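Local coordinates for protein epidermin leader peptide processing serine protease EpiP (Staphylococcus aureus subsp. aureus, PDB 3QFH) that is a subtilisin-like serine endopeptidase that probably cleaves the leader peptide from the precursor of the lantibiotic epidermin, at residues Tyr27-Thr30 / Ala31-Asn34; Met58-Met61 / His62-Leu66; Asp252-Val255 / Glu256-Leu260. All blocks are in the same frame, centred on the assembly; numbering follows the deposited sequence.

Contact 1: Tyr27-Thr30 / Ala31-Asn34; sequences YKNT and ATFN. With SO4 (sulfate ion), chain L.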
ATOM      1  N   TYR A  27      22.370 -10.592  -0.529  1.00 32.28           N
ATOM      2  CA  TYR A  27      23.744 -10.769  -0.081  1.00 32.46           C
ATOM      3  C   TYR A  27      23.841 -10.839   1.443  1.00 35.31           C
ATOM      4  O   TYR A  27      22.853 -10.665   2.146  1.00 35.81           O
ATOM      5  CB  TYR A  27      24.663  -9.701  -0.686  1.00 31.20           C
ATOM      6  CG  TYR A  27      24.255  -8.245  -0.510  1.00 29.69           C
ATOM      7  CD1 TYR A  27      24.725  -7.493   0.555  1.00 27.70           C
ATOM      8  CD2 TYR A  27      23.469  -7.609  -1.457  1.00 26.42           C
ATOM      9  CE1 TYR A  27      24.389  -6.155   0.696  1.00 32.39           C
ATOM     10  CE2 TYR A  27      23.117  -6.281  -1.324  1.00 29.01           C
ATOM     11  CZ  TYR A  27      23.585  -5.553  -0.246  1.00 28.85           C
ATOM     12  OH  TYR A  27      23.245  -4.223  -0.110  1.00 30.10           O
ATOM     13  N   LYS A  28      25.029 -11.122   1.956  1.00 37.30           N
ATOM     14  CA  LYS A  28      25.175 -11.339   3.396  1.00 39.96           C
ATOM     15  C   LYS A  28      25.748 -10.186   4.202  1.00 40.40           C
ATOM     16  O   LYS A  28      25.400 -10.026   5.360  1.00 41.28           O
ATOM     17  CB  LYS A  28      26.006 -12.607   3.632  1.00 40.65           C
ATOM     18  CG  LYS A  28      25.327 -13.855   3.071  1.00 43.01           C
ATOM     19  CD  LYS A  28      26.058 -15.154   3.407  1.00 47.25           C
ATOM     20  CE  LYS A  28      25.335 -16.350   2.775  1.00 48.39           C
ATOM     21  NZ  LYS A  28      25.933 -17.671   3.139  1.00 52.42           N
ATOM     22  N   ASN A  29      26.600  -9.376   3.590  1.00 41.11           N
ATOM     23  CA  ASN A  29      27.294  -8.321   4.318  1.00 42.82           C
ATOM     24  C   ASN A  29      27.667  -7.144   3.417  1.00 42.40           C
ATOM     25  O   ASN A  29      28.282  -7.322   2.366  1.00 41.30           O
ATOM     26  CB  ASN A  29      28.558  -8.948   4.924  1.00 45.12           C
ATOM     27  CG  ASN A  29      29.402  -7.960   5.714  1.00 47.96           C
ATOM     28  OD1 ASN A  29      30.589  -7.788   5.431  1.00 52.58           O
ATOM     29  ND2 ASN A  29      28.800  -7.310   6.702  1.00 52.67           N
ATOM     30  N   THR A  30      27.299  -5.940   3.836  1.00 42.74           N
ATOM     31  CA  THR A  30      27.603  -4.727   3.077  1.00 42.82           C
ATOM     32  C   THR A  30      29.069  -4.625   2.661  1.00 42.90           C
ATOM     33  O   THR A  30      29.366  -4.477   1.480  1.00 43.10           O
ATOM     34  CB  THR A  30      27.155  -3.475   3.859  1.00 44.21           C
ATOM     35  OG1 THR A  30      25.728  -3.376   3.757  1.00 46.63           O
ATOM     36  CG2 THR A  30      27.794  -2.182   3.302  1.00 44.82           C
ATOM     37  N   ALA A  31      29.983  -4.740   3.613  1.00 44.90           N
ATOM     38  CA  ALA A  31      31.422  -4.635   3.312  1.00 45.80           C
ATOM     39  C   ALA A  31      31.939  -5.689   2.299  1.00 44.81           C
ATOM     40  O   ALA A  31      32.654  -5.355   1.350  1.00 45.31           O
ATOM     41  CB  ALA A  31      32.233  -4.695   4.605  1.00 47.84           C
ATOM     42  N   THR A  32      31.593  -6.953   2.496  1.00 43.26           N
ATOM     43  CA  THR A  32      32.063  -7.990   1.588  1.00 42.41           C
ATOM     44  C   THR A  32      31.363  -7.878   0.227  1.00 40.63           C
ATOM     45  O   THR A  32      31.960  -8.158  -0.812  1.00 40.54           O
ATOM     46  CB  THR A  32      31.859  -9.407   2.165  1.00 42.58           C
ATOM     47  OG1 THR A  32      30.463  -9.730   2.195  1.00 42.10           O
ATOM     48  CG2 THR A  32      32.457  -9.510   3.574  1.00 43.63           C
ATOM     49  N   PHE A  33      30.100  -7.471   0.226  1.00 39.05           N
ATOM     50  CA  PHE A  33      29.370  -7.308  -1.040  1.00 37.94           C
ATOM     51  C   PHE A  33      29.986  -6.185  -1.875  1.00 38.69           C
ATOM     52  O   PHE A  33      30.222  -6.362  -3.071  1.00 38.01           O
ATOM     53  CB  PHE A  33      27.881  -7.054  -0.809  1.00 36.61           C
ATOM     54  CG  PHE A  33      27.102  -6.825  -2.081  1.00 37.15           C
ATOM     55  CD1 PHE A  33      26.771  -7.888  -2.905  1.00 38.02           C
ATOM     56  CD2 PHE A  33      26.697  -5.546  -2.448  1.00 39.06           C
ATOM     57  CE1 PHE A  33      26.070  -7.688  -4.079  1.00 35.10           C
ATOM     58  CE2 PHE A  33      25.988  -5.339  -3.626  1.00 40.17           C
ATOM     59  CZ  PHE A  33      25.674  -6.416  -4.439  1.00 37.29           C
ATOM     60  N   ASN A  34      30.254  -5.040  -1.252  1.00 40.52           N
ATOM     61  CA  ASN A  34      30.853  -3.915  -1.984  1.00 43.61           C
ATOM     62  C   ASN A  34      32.184  -4.326  -2.567  1.00 45.27           C
ATOM     63  O   ASN A  34      32.506  -3.980  -3.693  1.00 46.06           O
ATOM     64  CB  ASN A  34      31.059  -2.684  -1.090  1.00 44.79           C
ATOM     65  CG  ASN A  34      29.761  -2.029  -0.677  1.00 46.51           C
ATOM     66  OD1 ASN A  34      28.703  -2.247  -1.279  1.00 48.04           O
ATOM     67  ND2 ASN A  34      29.831  -1.219   0.370  1.00 49.91           N
TER
HETATM   68  S   SO4 L 458      26.309  -5.198   7.531  0.75 57.46           S
HETATM   69  O1  SO4 L 458      27.745  -5.090   7.771  0.75 58.49           O
HETATM   70  O2  SO4 L 458      25.725  -6.086   8.530  0.75 57.14           O
HETATM   71  O3  SO4 L 458      25.684  -3.880   7.620  0.75 56.06           O
HETATM   72  O4  SO4 L 458      26.089  -5.740   6.197  0.75 54.71           O
HETATM   73  O   HOH W   1      28.003  -9.987   1.057  1.00 27.34           O
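Tyr-27 and Phe-33 lay their rings face to face, the centroids 3.8 Å apart and the planes only 8° from parallel. Tyr-27 CD2 sits over the centre of the Phe-33 ring, whereas Phe-33 CG lies nearer the rim of the tyrosine, and Phe-33 CB closes on Tyr-27 CD1 at 3.5 Å. Phe-33 reaches back to the tyrosine because its CG stands anti to the backbone N (chi1 178°). This is the tight, buried part of the contact: Ala-54 of strand 53-59 touches both side chains, Ile-56 touches Phe-33, and the phenol OH is hydrogen-bonded to Asn-47. Between the two residues the chain passes from strand 20-27 into helix 30-40 of the propeptide domain, and Asn-29 is the N-cap. Its OD1 accepts from Thr-32 N at 3.2 Å, the donor standing well above the carbonyl plane rather than on a lone pair, while Asn-29 O takes Phe-33 N at 2.8 Å. The first turn continues with Asn-34 N bonded to Thr-30 O. The looser side is polar and partly open to solvent. There a water accepts from Asn-29 N and is hydrogen-bonded to Thr-32 OG1 at 2.7 Å, bridging the cap to the first turn. A sulfate, probably from the crystallisation liquor, occupies the helix start: Thr-30 N donates an almost straight hydrogen bond to its O4 (2.7 Å, 175°), Asn-29 ND2 lies 2.7 Å from its O1, and His-52 also bonds it. The helix N-terminus would be expected to favour such an anion.

Contact 2: Met58-Met61 / His62-Leu66; sequences MTKM and HANAL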
ATOM      1  N   MET A  58      23.404  -8.470 -15.370  1.00 40.20           N
ATOM      2  CA  MET A  58      24.523  -9.321 -15.780  1.00 41.10           C
ATOM      3  C   MET A  58      24.110 -10.476 -16.694  1.00 40.73           C
ATOM      4  O   MET A  58      22.929 -10.796 -16.800  1.00 40.09           O
ATOM      5  CB  MET A  58      25.273  -9.852 -14.548  1.00 40.61           C
ATOM      6  CG  MET A  58      24.426 -10.548 -13.516  1.00 39.88           C
ATOM      7  SD  MET A  58      25.356 -10.959 -11.992  1.00 43.05           S
ATOM      8  CE  MET A  58      24.015 -11.493 -10.945  1.00 39.60           C
ATOM      9  N   THR A  59      25.093 -11.077 -17.370  1.00 40.75           N
ATOM     10  CA  THR A  59      24.833 -12.219 -18.250  1.00 42.01           C
ATOM     11  C   THR A  59      24.433 -13.407 -17.399  1.00 40.85           C
ATOM     12  O   THR A  59      24.687 -13.423 -16.189  1.00 36.76           O
ATOM     13  CB  THR A  59      26.077 -12.621 -19.097  1.00 43.80           C
ATOM     14  OG1 THR A  59      27.138 -13.061 -18.232  1.00 39.11           O
ATOM     15  CG2 THR A  59      26.550 -11.450 -19.958  1.00 46.06           C
ATOM     16  N   LYS A  60      23.825 -14.416 -18.016  1.00 43.37           N
ATOM     17  CA  LYS A  60      23.417 -15.590 -17.243  1.00 44.75           C
ATOM     18  C   LYS A  60      24.669 -16.324 -16.746  1.00 43.73           C
ATOM     19  O   LYS A  60      24.645 -16.944 -15.694  1.00 42.44           O
ATOM     20  CB  LYS A  60      22.518 -16.536 -18.047  1.00 47.49           C
ATOM     21  CG  LYS A  60      21.798 -17.565 -17.141  1.00 50.72           C
ATOM     22  CD  LYS A  60      21.046 -18.641 -17.921  1.00 56.12           C
ATOM     23  CE  LYS A  60      22.013 -19.658 -18.539  1.00 57.71           C
ATOM     24  NZ  LYS A  60      21.289 -20.755 -19.237  1.00 60.18           N
ATOM     25  N   MET A  61      25.754 -16.228 -17.508  1.00 45.14           N
ATOM     26  CA  MET A  61      27.028 -16.848 -17.143  1.00 45.93           C
ATOM     27  C   MET A  61      27.632 -16.212 -15.887  1.00 43.05           C
ATOM     28  O   MET A  61      28.152 -16.923 -15.023  1.00 40.16           O
ATOM     29  CB  MET A  61      28.023 -16.744 -18.302  1.00 49.46           C
ATOM     30  CG  MET A  61      27.625 -17.539 -19.531  1.00 55.82           C
ATOM     31  SD  MET A  61      27.770 -19.322 -19.307  1.00 65.72           S
ATOM     32  CE  MET A  61      29.556 -19.532 -19.281  1.00 65.22           C
ATOM     33  N   HIS A  62      27.584 -14.882 -15.794  1.00 42.16           N
ATOM     34  CA  HIS A  62      28.107 -14.190 -14.603  1.00 41.47           C
ATOM     35  C   HIS A  62      27.152 -14.364 -13.424  1.00 39.23           C
ATOM     36  O   HIS A  62      27.592 -14.439 -12.288  1.00 39.28           O
ATOM     37  CB  HIS A  62      28.400 -12.700 -14.850  1.00 42.29           C
ATOM     38  CG  HIS A  62      29.606 -12.452 -15.701  1.00 46.04           C
ATOM     39  ND1 HIS A  62      29.538 -11.846 -16.935  1.00 51.60           N
ATOM     40  CD2 HIS A  62      30.912 -12.751 -15.502  1.00 50.86           C
ATOM     41  CE1 HIS A  62      30.750 -11.774 -17.459  1.00 53.54           C
ATOM     42  NE2 HIS A  62      31.602 -12.316 -16.608  1.00 53.95           N
ATOM     43  N   ALA A  63      25.853 -14.447 -13.695  1.00 38.95           N
ATOM     44  CA  ALA A  63      24.886 -14.683 -12.629  1.00 37.68           C
ATOM     45  C   ALA A  63      25.189 -16.036 -11.969  1.00 37.72           C
ATOM     46  O   ALA A  63      25.176 -16.161 -10.747  1.00 35.44           O
ATOM     47  CB  ALA A  63      23.479 -14.661 -13.169  1.00 37.72           C
ATOM     48  N   ASN A  64      25.494 -17.033 -12.794  1.00 38.98           N
ATOM     49  CA  ASN A  64      25.797 -18.370 -12.292  1.00 40.09           C
ATOM     50  C   ASN A  64      27.100 -18.437 -11.518  1.00 38.58           C
ATOM     51  O   ASN A  64      27.177 -19.110 -10.503  1.00 38.74           O
ATOM     52  CB  ASN A  64      25.735 -19.401 -13.428  1.00 41.88           C
ATOM     53  CG  ASN A  64      24.308 -19.797 -13.752  1.00 44.61           C
ATOM     54  OD1 ASN A  64      23.796 -19.517 -14.829  1.00 51.02           O
ATOM     55  ND2 ASN A  64      23.642 -20.408 -12.787  1.00 52.13           N
ATOM     56  N   ALA A  65      28.112 -17.715 -11.975  1.00 38.74           N
ATOM     57  CA  ALA A  65      29.379 -17.681 -11.273  1.00 39.13           C
ATOM     58  C   ALA A  65      29.195 -16.958  -9.936  1.00 38.47           C
ATOM     59  O   ALA A  65      29.779 -17.352  -8.932  1.00 39.67           O
ATOM     60  CB  ALA A  65      30.447 -16.977 -12.117  1.00 39.46           C
ATOM     61  N   LEU A  66      28.386 -15.895  -9.933  1.00 37.25           N
ATOM     62  CA  LEU A  66      28.146 -15.111  -8.714  1.00 36.21           C
ATOM     63  C   LEU A  66      27.474 -15.950  -7.618  1.00 34.97           C
ATOM     64  O   LEU A  66      27.723 -15.748  -6.444  1.00 36.56           O
ATOM     65  CB  LEU A  66      27.310 -13.863  -9.029  1.00 35.03           C
ATOM     66  CG  LEU A  66      27.056 -12.905  -7.866  1.00 34.69           C
ATOM     67  CD1 LEU A  66      28.373 -12.329  -7.369  1.00 33.78           C
ATOM     68  CD2 LEU A  66      26.106 -11.798  -8.278  1.00 31.92           C
TER
HETATM   69  O   HOH W   2      27.836  -9.767 -16.756  1.00 30.82           O
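Met-58 runs its extended side chain along the sheet-facing side of the short helix 60-66, its methyl CE overlapping Ala-63 and Leu-66. CE is 3.4 Å from Leu-66 CD2, a snug approach for two methyl groups, and 3.9 Å from Ala-63 CB; the methionine and leucine side chains cross at about a right angle. Met-58 CG lies between the backbone N and the carbonyl carbon (chi1 53°), and from there the chain stays extended, which carries the thioether toward Leu-66. Tyr-23 of strand 20-27 touches Met-58 and Ala-63, and Ile-73 and Ile-76 of strand 73-78 meet Leu-66, joining the helix to the sheet of the propeptide domain. At the polar end Thr-59 is the N-cap: its OG1 accepts from His-62 N at 3.1 Å, and its carbonyl O from Ala-63 N at 2.9 Å. The same hydroxyl oxygen lies 3.0 Å from His-62 ND1. A water accepts from Thr-59 N and, weakly, from ND1, linking the imidazole to the backbone of Thr-59. Backbone bonds from Asn-64 N to Lys-60 O and Ala-65 N to Met-61 O carry the helix on. OG1 of Thr-59 thus satisfies His-62 N, a first-turn amide without a helical carbonyl partner, while the thioether end adds apolar contact.

Contact 3: Asp252-Val255 / Glu256-Leu260; sequences DEKV and EYDAL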
ATOM      1  N   ASP A 252      12.300 -19.124  -8.641  1.00 42.39           N
ATOM      2  CA  ASP A 252      11.122 -18.446  -8.115  1.00 40.99           C
ATOM      3  C   ASP A 252      11.449 -16.961  -7.855  1.00 40.08           C
ATOM      4  O   ASP A 252      12.430 -16.448  -8.391  1.00 40.53           O
ATOM      5  CB  ASP A 252      10.624 -19.158  -6.857  1.00 40.07           C
ATOM      6  CG  ASP A 252      11.648 -19.150  -5.724  1.00 42.80           C
ATOM      7  OD1 ASP A 252      12.737 -18.533  -5.868  1.00 39.08           O
ATOM      8  OD2 ASP A 252      11.366 -19.773  -4.679  1.00 44.26           O
ATOM      9  N   GLU A 253      10.639 -16.282  -7.044  1.00 38.20           N
ATOM     10  CA  GLU A 253      10.843 -14.858  -6.760  1.00 37.66           C
ATOM     11  C   GLU A 253      11.201 -14.629  -5.289  1.00 36.54           C
ATOM     12  O   GLU A 253      10.797 -13.663  -4.652  1.00 35.08           O
ATOM     13  CB  GLU A 253       9.603 -14.094  -7.221  1.00 37.94           C
ATOM     14  CG  GLU A 253       9.353 -14.377  -8.726  1.00 41.44           C
ATOM     15  CD  GLU A 253       7.991 -14.001  -9.232  1.00 44.10           C
ATOM     16  OE1 GLU A 253       7.049 -13.850  -8.430  1.00 43.60           O
ATOM     17  OE2 GLU A 253       7.859 -13.883 -10.469  1.00 50.98           O
ATOM     18  N   LYS A 254      12.022 -15.534  -4.787  1.00 37.12           N
ATOM     19  CA  LYS A 254      12.480 -15.525  -3.416  1.00 36.17           C
ATOM     20  C   LYS A 254      13.098 -14.220  -2.933  1.00 34.41           C
ATOM     21  O   LYS A 254      12.762 -13.738  -1.835  1.00 32.58           O
ATOM     22  CB  LYS A 254      13.505 -16.643  -3.258  1.00 38.24           C
ATOM     23  CG  LYS A 254      14.188 -16.751  -1.902  1.00 40.50           C
ATOM     24  CD  LYS A 254      13.239 -17.121  -0.807  1.00 43.45           C
ATOM     25  CE  LYS A 254      14.000 -17.594   0.445  1.00 44.99           C
ATOM     26  NZ  LYS A 254      13.100 -17.755   1.618  1.00 46.95           N
ATOM     27  N   VAL A 255      14.010 -13.652  -3.715  1.00 32.27           N
ATOM     28  CA  VAL A 255      14.705 -12.443  -3.261  1.00 31.64           C
ATOM     29  C   VAL A 255      13.748 -11.288  -3.002  1.00 31.35           C
ATOM     30  O   VAL A 255      13.876 -10.583  -1.994  1.00 29.31           O
ATOM     31  CB  VAL A 255      15.853 -12.038  -4.195  1.00 32.33           C
ATOM     32  CG1 VAL A 255      16.490 -10.744  -3.725  1.00 29.45           C
ATOM     33  CG2 VAL A 255      16.889 -13.137  -4.219  1.00 31.88           C
ATOM     34  N   GLU A 256      12.772 -11.120  -3.892  1.00 31.57           N
ATOM     35  CA  GLU A 256      11.781 -10.084  -3.745  1.00 31.50           C
ATOM     36  C   GLU A 256      10.915 -10.342  -2.527  1.00 31.37           C
ATOM     37  O   GLU A 256      10.602  -9.425  -1.794  1.00 29.14           O
ATOM     38  CB  GLU A 256      10.877  -9.980  -4.980  1.00 31.57           C
ATOM     39  CG  GLU A 256      11.426  -9.176  -6.123  1.00 37.94           C
ATOM     40  CD  GLU A 256      12.534  -9.845  -6.913  1.00 43.18           C
ATOM     41  OE1 GLU A 256      12.741 -11.086  -6.796  1.00 45.73           O
ATOM     42  OE2 GLU A 256      13.178  -9.099  -7.688  1.00 44.96           O
ATOM     43  N   TYR A 257      10.497 -11.593  -2.347  1.00 33.34           N
ATOM     44  CA  TYR A 257       9.655 -11.964  -1.213  1.00 33.51           C
ATOM     45  C   TYR A 257      10.362 -11.572   0.091  1.00 33.03           C
ATOM     46  O   TYR A 257       9.804 -10.859   0.940  1.00 32.11           O
ATOM     47  CB  TYR A 257       9.343 -13.468  -1.226  1.00 33.78           C
ATOM     48  CG  TYR A 257       8.386 -13.851  -0.130  1.00 38.11           C
ATOM     49  CD1 TYR A 257       7.025 -13.936  -0.374  1.00 39.95           C
ATOM     50  CD2 TYR A 257       8.839 -14.072   1.172  1.00 40.68           C
ATOM     51  CE1 TYR A 257       6.132 -14.253   0.648  1.00 41.75           C
ATOM     52  CE2 TYR A 257       7.961 -14.399   2.187  1.00 42.69           C
ATOM     53  CZ  TYR A 257       6.606 -14.483   1.916  1.00 42.01           C
ATOM     54  OH  TYR A 257       5.729 -14.794   2.925  1.00 43.23           O
ATOM     55  N   ASP A 258      11.600 -12.027   0.225  1.00 32.75           N
ATOM     56  CA  ASP A 258      12.420 -11.732   1.392  1.00 33.64           C
ATOM     57  C   ASP A 258      12.620 -10.248   1.576  1.00 32.88           C
ATOM     58  O   ASP A 258      12.558  -9.765   2.689  1.00 34.53           O
ATOM     59  CB  ASP A 258      13.799 -12.387   1.266  1.00 34.13           C
ATOM     60  CG  ASP A 258      13.745 -13.907   1.390  1.00 37.82           C
ATOM     61  OD1 ASP A 258      12.700 -14.435   1.828  1.00 40.34           O
ATOM     62  OD2 ASP A 258      14.756 -14.569   1.062  1.00 39.44           O
ATOM     63  N   ALA A 259      12.889  -9.535   0.489  1.00 32.16           N
ATOM     64  CA  ALA A 259      13.132  -8.096   0.565  1.00 32.95           C
ATOM     65  C   ALA A 259      11.908  -7.390   1.135  1.00 31.40           C
ATOM     66  O   ALA A 259      12.025  -6.561   2.049  1.00 30.52           O
ATOM     67  CB  ALA A 259      13.468  -7.527  -0.802  1.00 32.15           C
ATOM     68  N   LEU A 260      10.746  -7.749   0.600  1.00 30.69           N
ATOM     69  CA  LEU A 260       9.473  -7.164   1.027  1.00 31.28           C
ATOM     70  C   LEU A 260       9.112  -7.494   2.490  1.00 30.26           C
ATOM     71  O   LEU A 260       8.737  -6.594   3.246  1.00 29.10           O
ATOM     72  CB  LEU A 260       8.348  -7.582   0.073  1.00 30.43           C
ATOM     73  CG  LEU A 260       7.014  -6.861   0.262  1.00 35.23           C
ATOM     74  CD1 LEU A 260       7.210  -5.319   0.300  1.00 35.88           C
ATOM     75  CD2 LEU A 260       6.049  -7.258  -0.839  1.00 37.05           C
TER
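Lys-254 and Asp-258, one helical turn apart, form the charged pair of this contact. The salt bridge is long: Lys-254 NZ lies 3.4 Å from Asp-258 OD1, a weak hydrogen bond. Lys-254 leaves with CG anti to its own N, then bends at chi2 (66°), which brings the end of the chain up to the oxygen side of the carboxylate, NZ nearly in its plane, with CE 3.2 Å from Asp-258 OD2. Glu-26 of strand 20-27 brings a second carboxylate close to that same OD2, a proximity that the neighbouring lysine may ease. The helix, 254-269, belongs to the subtilisin-like catalytic domain, yet its start faces the propeptide: Tyr-75 of strand 73-78 touches Lys-254, Val-255 and Asp-258, and Asn-77 bonds both Val-255 N and Glu-256 OE1. Backbone bonds make up the second group, in the opening turns. Glu-253 holds the N-cap position, but its carboxylate turns away to a salt bridge with Arg-295. Tyr-257 N donates to Glu-253 O at 3.1 Å, Asp-258 N to Lys-254 O at 2.9 Å, and Ala-259 N to Val-255 O at 2.9 Å. Ahead of them Asp-252 OD1 takes a weak bond from Lys-254 N.

In the fold
Contacts 1 and 2 are helix starts of the propeptide domain, each entered from a strand of the same sheet; their centres lie 18 Å apart and their nearest atoms about 6 Å. Contact 3 is a helix start on the catalytic side, its centre 18 Å from contact 1 and 19 Å from contact 2, its nearest atoms about 7 and 10 Å away; no two touch. Strand 73-78 packs against both contacts 2 and 3. Contact 1 binds a sulfate, and a sulfate lies about 3 Å from the His-62 side chain of contact 2, both probably from the crystallisation liquor. None includes Ser-383, His-177 or Asp-130, whose geometry is consistent with the catalytic triad of subtilases.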